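Local coordinates for protein chitinase (Jonesia denitrificans, PDB 5VG0) that probably degrades chitin, the part present here being its copper-dependent lytic polysaccharide monooxygenase domain, which binds copper through a histidine brace, at residues Glu84-Gly89 with Thr119-Trp124; Ser66-Thr71 with Thr111-Gly116. All coordinates share one frame; numbering follows the deposited sequence.

How the interactions relate
Interaction 1 (84-89 with 119-124) lies in the larger sheet of a beta sandwich; interaction 2 (66-71 with 111-116) joins the smaller sheet to a loop at its end, and their apolar side chains touch between the sheets. Interaction 1 is a regular antiparallel strand pair, partly buried, with many backbone bonds and a salt bridge on the face that also carries Phe86 and Leu121. Interaction 2 is a surface contact, where one backbone bond and a small apolar touch join the chain entering strand 68-74 to the loop. Two contacts connect them: Leu113 CD2 packs on Val87 CG2 at 3.8 Å, and Leu70 CD2 on Tyr85 OH at 3.6 Å.

Interaction 1: residues Glu84-Gly89 with Thr119-Trp124; sequences EYFVDG and TILARW
Strands 84-87 and 119-124 run antiparallel, their axes 161° apart and 4.6 Å at closest approach, with Glu84-Arg123 and Phe86-Leu121 as hydrogen-bonded pairs and Tyr85-Ala122 and Val87-Ile120 as non-hydrogen-bonded ones. They are neighbours in the larger sheet of the immunoglobulin-like beta sandwich of an AA10 lytic polysaccharide monooxygenase. Both hydrogen-bonded pairs exchange N-H...O bonds in both directions; Phe86 N to Leu121 O is 2.8 Å. Where 84-87 gives way to the turn, Asp88 takes over: its N donates to Thr119 O, and its OD1 accepts from Thr119 N at 3.0 Å, while OD2 bonds His118. Water 1 bridges Gly89 N and Thr119 O.

The face carrying Tyr85, Val87, Ile120 and Ala122 turns to the sandwich core. Ala122 CB approaches the Tyr85 ring obliquely, 3.5 Å from CE1, and the phenol OH reaches His108 and Trp72 of the other sheet. On the reverse face, Phe86 and Leu121 lie side by side. Arg123 starts with CG anti to the backbone N (chi1 -172°), then bends at chi3 (78°), which brings its guanidinium to the edge of the Phe86 ring and alongside Glu84. Phe86 CZ sits over the centre of one guanidinium face, the ring and guanidinium planes being steeply inclined. Glu84 OE1 receives NE at 2.9 Å and NH2 at 2.8 Å; both donors come from the same face of the carboxylate plane, well out of it, while OE1 itself lies in the guanidinium plane.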
loop_
_atom_site.group_PDB
_atom_site.type_symbol
_atom_site.label_atom_id
_atom_site.label_comp_id
_atom_site.label_asym_id
_atom_site.label_seq_id
_atom_site.Cartn_x
_atom_site.Cartn_y
_atom_site.Cartn_z
ATOM N N GLU A 84 7.044 -4.091 -4.726
ATOM C CA GLU A 84 6.255 -5.015 -5.522
ATOM C C GLU A 84 4.808 -4.557 -5.527
ATOM O O GLU A 84 4.248 -4.247 -4.482
ATOM C CB GLU A 84 6.331 -6.431 -4.954
ATOM C CG GLU A 84 7.719 -7.044 -5.048
ATOM C CD GLU A 84 7.787 -8.380 -4.362
ATOM O OE1 GLU A 84 7.542 -8.431 -3.149
ATOM O OE2 GLU A 84 8.065 -9.378 -5.061
ATOM N N TYR A 85 4.212 -4.524 -6.703
ATOM C CA TYR A 85 2.824 -4.133 -6.880
ATOM C C TYR A 85 2.034 -5.294 -7.442
ATOM O O TYR A 85 2.377 -5.817 -8.502
ATOM C CB TYR A 85 2.714 -2.917 -7.793
ATOM C CG TYR A 85 3.367 -1.701 -7.208
ATOM C CD1 TYR A 85 2.678 -0.882 -6.347
ATOM C CD2 TYR A 85 4.680 -1.387 -7.466
ATOM C CE1 TYR A 85 3.254 0.222 -5.779
ATOM C CE2 TYR A 85 5.269 -0.253 -6.894
ATOM C CZ TYR A 85 4.545 0.547 -6.051
ATOM O OH TYR A 85 5.074 1.663 -5.460
ATOM N N PHE A 86 0.997 -5.678 -6.721
ATOM C CA PHE A 86 0.108 -6.773 -7.081
ATOM C C PHE A 86 -1.243 -6.193 -7.463
ATOM O O PHE A 86 -1.687 -5.203 -6.885
ATOM C CB PHE A 86 -0.110 -7.721 -5.887
ATOM C CG PHE A 86 1.127 -8.402 -5.388
ATOM C CD1 PHE A 86 2.041 -7.738 -4.589
ATOM C CD2 PHE A 86 1.354 -9.731 -5.694
ATOM C CE1 PHE A 86 3.180 -8.387 -4.145
ATOM C CE2 PHE A 86 2.489 -10.365 -5.243
ATOM C CZ PHE A 86 3.397 -9.689 -4.465
ATOM N N VAL A 87 -1.906 -6.806 -8.432
ATOM C CA VAL A 87 -3.277 -6.468 -8.776
ATOM C C VAL A 87 -4.114 -7.697 -8.469
ATOM O O VAL A 87 -3.885 -8.768 -9.037
ATOM C CB VAL A 87 -3.405 -6.031 -10.240
ATOM C CG1 VAL A 87 -4.867 -5.810 -10.610
ATOM C CG2 VAL A 87 -2.547 -4.797 -10.472
ATOM N N ASP A 88 -5.044 -7.561 -7.535
ATOM C CA ASP A 88 -5.894 -8.671 -7.104
ATOM C C ASP A 88 -5.063 -9.905 -6.751
ATOM O O ASP A 88 -5.425 -11.031 -7.072
ATOM C CB ASP A 88 -6.948 -8.992 -8.154
ATOM C CG ASP A 88 -7.753 -7.788 -8.558
ATOM O OD1 ASP A 88 -8.079 -6.932 -7.711
ATOM O OD2 ASP A 88 -8.076 -7.719 -9.757
ATOM N N GLY A 89 -3.921 -9.696 -6.099
ATOM C CA GLY A 89 -3.131 -10.779 -5.560
ATOM C C GLY A 89 -2.084 -11.350 -6.482
ATOM O O GLY A 89 -1.349 -12.254 -6.059
ATOM N N THR A 119 -8.115 -4.201 -6.522
ATOM C CA THR A 119 -7.341 -3.816 -5.349
ATOM C C THR A 119 -5.866 -3.995 -5.673
ATOM O O THR A 119 -5.440 -5.096 -6.042
ATOM C CB THR A 119 -7.730 -4.617 -4.111
ATOM O OG1 THR A 119 -9.120 -4.373 -3.833
ATOM C CG2 THR A 119 -6.910 -4.198 -2.902
ATOM N N ILE A 120 -5.108 -2.920 -5.566
ATOM C CA ILE A 120 -3.659 -2.966 -5.732
ATOM C C ILE A 120 -3.042 -3.160 -4.359
ATOM O O ILE A 120 -3.379 -2.428 -3.428
ATOM C CB ILE A 120 -3.138 -1.660 -6.355
ATOM C CG1 ILE A 120 -3.797 -1.393 -7.703
ATOM C CG2 ILE A 120 -1.619 -1.693 -6.481
ATOM C CD1 ILE A 120 -3.489 -0.047 -8.279
ATOM N N LEU A 121 -2.149 -4.134 -4.216
ATOM C CA LEU A 121 -1.335 -4.277 -3.016
ATOM C C LEU A 121 0.082 -3.844 -3.348
ATOM O O LEU A 121 0.692 -4.369 -4.286
ATOM C CB LEU A 121 -1.330 -5.720 -2.521
ATOM C CG LEU A 121 -0.325 -6.024 -1.390
ATOM C CD1 LEU A 121 -0.709 -5.301 -0.113
ATOM C CD2 LEU A 121 -0.178 -7.510 -1.177
ATOM N N ALA A 122 0.579 -2.889 -2.588
ATOM C CA ALA A 122 1.962 -2.458 -2.659
ATOM C C ALA A 122 2.688 -3.055 -1.470
ATOM O O ALA A 122 2.284 -2.851 -0.332
ATOM C CB ALA A 122 2.052 -0.940 -2.653
ATOM N N ARG A 123 3.758 -3.786 -1.750
ATOM C CA ARG A 123 4.577 -4.438 -0.741
ATOM C C ARG A 123 5.975 -3.841 -0.829
ATOM O O ARG A 123 6.650 -3.986 -1.849
ATOM C CB ARG A 123 4.574 -5.939 -0.990
ATOM C CG ARG A 123 5.208 -6.758 0.073
ATOM C CD ARG A 123 4.791 -8.225 -0.083
ATOM N NE ARG A 123 5.521 -8.887 -1.149
ATOM C CZ ARG A 123 5.432 -10.182 -1.426
ATOM N NH1 ARG A 123 4.582 -10.959 -0.772
ATOM N NH2 ARG A 123 6.197 -10.707 -2.367
ATOM N N TRP A 124 6.383 -3.168 0.227
ATOM C CA TRP A 124 7.691 -2.519 0.317
ATOM C C TRP A 124 8.605 -3.427 1.130
ATOM O O TRP A 124 8.409 -3.589 2.336
ATOM C CB TRP A 124 7.530 -1.164 1.009
ATOM C CG TRP A 124 8.808 -0.482 1.377
ATOM C CD1 TRP A 124 10.039 -0.674 0.844
ATOM C CD2 TRP A 124 8.954 0.535 2.374
ATOM N NE1 TRP A 124 10.947 0.147 1.457
ATOM C CE2 TRP A 124 10.305 0.904 2.399
ATOM C CE3 TRP A 124 8.075 1.168 3.244
ATOM C CZ2 TRP A 124 10.801 1.881 3.261
ATOM C CZ3 TRP A 124 8.570 2.138 4.098
ATOM C CH2 TRP A 124 9.917 2.482 4.103
HETATM O O HOH W 1 -3.704 -7.205 -4.659
#

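Interaction 2: residues Ser66-Thr71 with Thr111-Gly116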
loop_
_atom_site.group_PDB
_atom_site.type_symbol
_atom_site.label_atom_id
_atom_site.label_comp_id
_atom_site.label_asym_id
_atom_site.label_seq_id
_atom_site.Cartn_x
_atom_site.Cartn_y
_atom_site.Cartn_z
ATOM N N SER A 66 -5.524 3.668 -16.611
ATOM C CA SER A 66 -4.766 2.421 -16.678
ATOM C C SER A 66 -3.275 2.628 -16.494
ATOM O O SER A 66 -2.559 1.667 -16.208
ATOM C CB SER A 66 -5.031 1.681 -17.980
ATOM O OG SER A 66 -4.633 2.455 -19.092
ATOM N N THR A 67 -2.799 3.855 -16.675
ATOM C CA THR A 67 -1.461 4.277 -16.278
ATOM C C THR A 67 -1.648 5.355 -15.221
ATOM O O THR A 67 -2.420 6.303 -15.421
ATOM C CB THR A 67 -0.680 4.810 -17.483
ATOM O OG1 THR A 67 -0.346 3.713 -18.326
ATOM C CG2 THR A 67 0.602 5.490 -17.062
ATOM N N VAL A 68 -0.979 5.195 -14.085
ATOM C CA VAL A 68 -1.199 6.061 -12.934
ATOM C C VAL A 68 0.111 6.238 -12.189
ATOM O O VAL A 68 0.911 5.306 -12.092
ATOM C CB VAL A 68 -2.293 5.459 -12.019
ATOM C CG1 VAL A 68 -1.858 4.128 -11.424
ATOM C CG2 VAL A 68 -2.692 6.443 -10.921
ATOM N N ASP A 69 0.309 7.436 -11.644
ATOM C CA ASP A 69 1.426 7.708 -10.758
ATOM C C ASP A 69 0.965 7.456 -9.330
ATOM O O ASP A 69 -0.053 7.996 -8.889
ATOM C CB ASP A 69 1.892 9.157 -10.893
ATOM C CG ASP A 69 2.607 9.434 -12.195
ATOM O OD1 ASP A 69 2.946 8.491 -12.927
ATOM O OD2 ASP A 69 2.847 10.626 -12.475
ATOM N N LEU A 70 1.735 6.664 -8.607
ATOM C CA LEU A 70 1.456 6.297 -7.231
ATOM C C LEU A 70 2.552 6.879 -6.348
ATOM O O LEU A 70 3.736 6.713 -6.640
ATOM C CB LEU A 70 1.439 4.783 -7.181
ATOM C CG LEU A 70 1.123 4.152 -5.863
ATOM C CD1 LEU A 70 0.431 2.827 -6.145
ATOM C CD2 LEU A 70 2.377 3.943 -5.069
ATOM N N THR A 71 2.158 7.547 -5.272
ATOM C CA THR A 71 3.080 8.279 -4.415
ATOM C C THR A 71 3.083 7.713 -3.003
ATOM O O THR A 71 2.023 7.502 -2.400
ATOM C CB THR A 71 2.745 9.768 -4.385
ATOM O OG1 THR A 71 2.918 10.293 -5.704
ATOM C CG2 THR A 71 3.662 10.521 -3.418
ATOM N N THR A 111 1.571 0.881 -15.102
ATOM C CA THR A 111 0.956 0.893 -16.423
ATOM C C THR A 111 0.196 -0.408 -16.648
ATOM O O THR A 111 0.384 -1.396 -15.938
ATOM C CB THR A 111 1.970 1.088 -17.580
ATOM O OG1 THR A 111 2.735 -0.100 -17.771
ATOM C CG2 THR A 111 2.858 2.280 -17.344
ATOM N N ASP A 112 -0.672 -0.406 -17.655
ATOM C CA ASP A 112 -1.370 -1.623 -18.069
ATOM C C ASP A 112 -2.201 -2.203 -16.929
ATOM O O ASP A 112 -2.299 -3.420 -16.772
ATOM C CB ASP A 112 -0.400 -2.667 -18.641
ATOM C CG ASP A 112 -1.092 -3.852 -19.259
ATOM O OD1 ASP A 112 -2.196 -3.703 -19.809
ATOM O OD2 ASP A 112 -0.502 -4.944 -19.221
ATOM N N LEU A 113 -2.843 -1.336 -16.156
ATOM C CA LEU A 113 -3.781 -1.821 -15.149
ATOM C C LEU A 113 -5.095 -2.228 -15.816
ATOM O O LEU A 113 -5.582 -1.528 -16.701
ATOM C CB LEU A 113 -4.058 -0.743 -14.115
ATOM C CG LEU A 113 -2.858 -0.346 -13.265
ATOM C CD1 LEU A 113 -3.190 0.851 -12.409
ATOM C CD2 LEU A 113 -2.382 -1.477 -12.401
ATOM N N PRO A 114 -5.676 -3.354 -15.414
ATOM C CA PRO A 114 -6.930 -3.796 -16.024
ATOM C C PRO A 114 -8.073 -2.876 -15.640
ATOM O O PRO A 114 -8.119 -2.329 -14.539
ATOM C CB PRO A 114 -7.122 -5.196 -15.441
ATOM C CG PRO A 114 -6.432 -5.127 -14.110
ATOM C CD PRO A 114 -5.241 -4.247 -14.327
ATOM N N THR A 115 -9.024 -2.727 -16.555
ATOM C CA THR A 115 -10.166 -1.868 -16.272
ATOM C C THR A 115 -11.105 -2.526 -15.267
ATOM O O THR A 115 -11.103 -3.746 -15.080
ATOM C CB THR A 115 -10.928 -1.479 -17.549
ATOM O OG1 THR A 115 -11.464 -2.642 -18.181
ATOM C CG2 THR A 115 -10.025 -0.740 -18.534
ATOM N N GLY A 116 -11.923 -1.695 -14.632
ATOM C CA GLY A 116 -12.873 -2.155 -13.638
ATOM C C GLY A 116 -12.357 -1.972 -12.227
ATOM O O GLY A 116 -11.392 -1.265 -11.962
#
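At one end of the smaller sheet of the beta sandwich, the residues leading into strand 68-74 meet the loop that connects strands 105-110 and 118-126, with Ser66 and Leu113 in direct contact. The single hydrogen bond between the segments runs from Leu113 N to Ser66 O, 3.0 Å long and nearly straight at 170°; it arrives in the carbonyl plane, on a lone pair. Asp112 N is also close to this oxygen, but its angle is too poor for a bond. The side chain of Leu113 packs beside the same oxygen, with CB 3.5 Å from Ser66 O. Its CG stands anti to the carbonyl carbon (chi1 -65°), and CD1 extends to Val68 CG1 at 3.7 Å, the two side chains crossing at about a right angle. Farther out, Thr67 and Thr111 lie alongside each other, pointing the same way: Thr67 OG1 is 3.6 Å from Thr111 CB, and the two CG2 methyls meet at 3.9 Å.

Leu113 is buried, whereas the threonine pair stays at the surface; Pro114 touches Val87 of the larger sheet. Bonds from Thr111 to His92 and Gln93 tie the start of the loop to strand 90-96. The arrangement is that of an inter-sheet connection in a beta sandwich, its chain leaving one sheet for the other and tucking a leucine into the sandwich end.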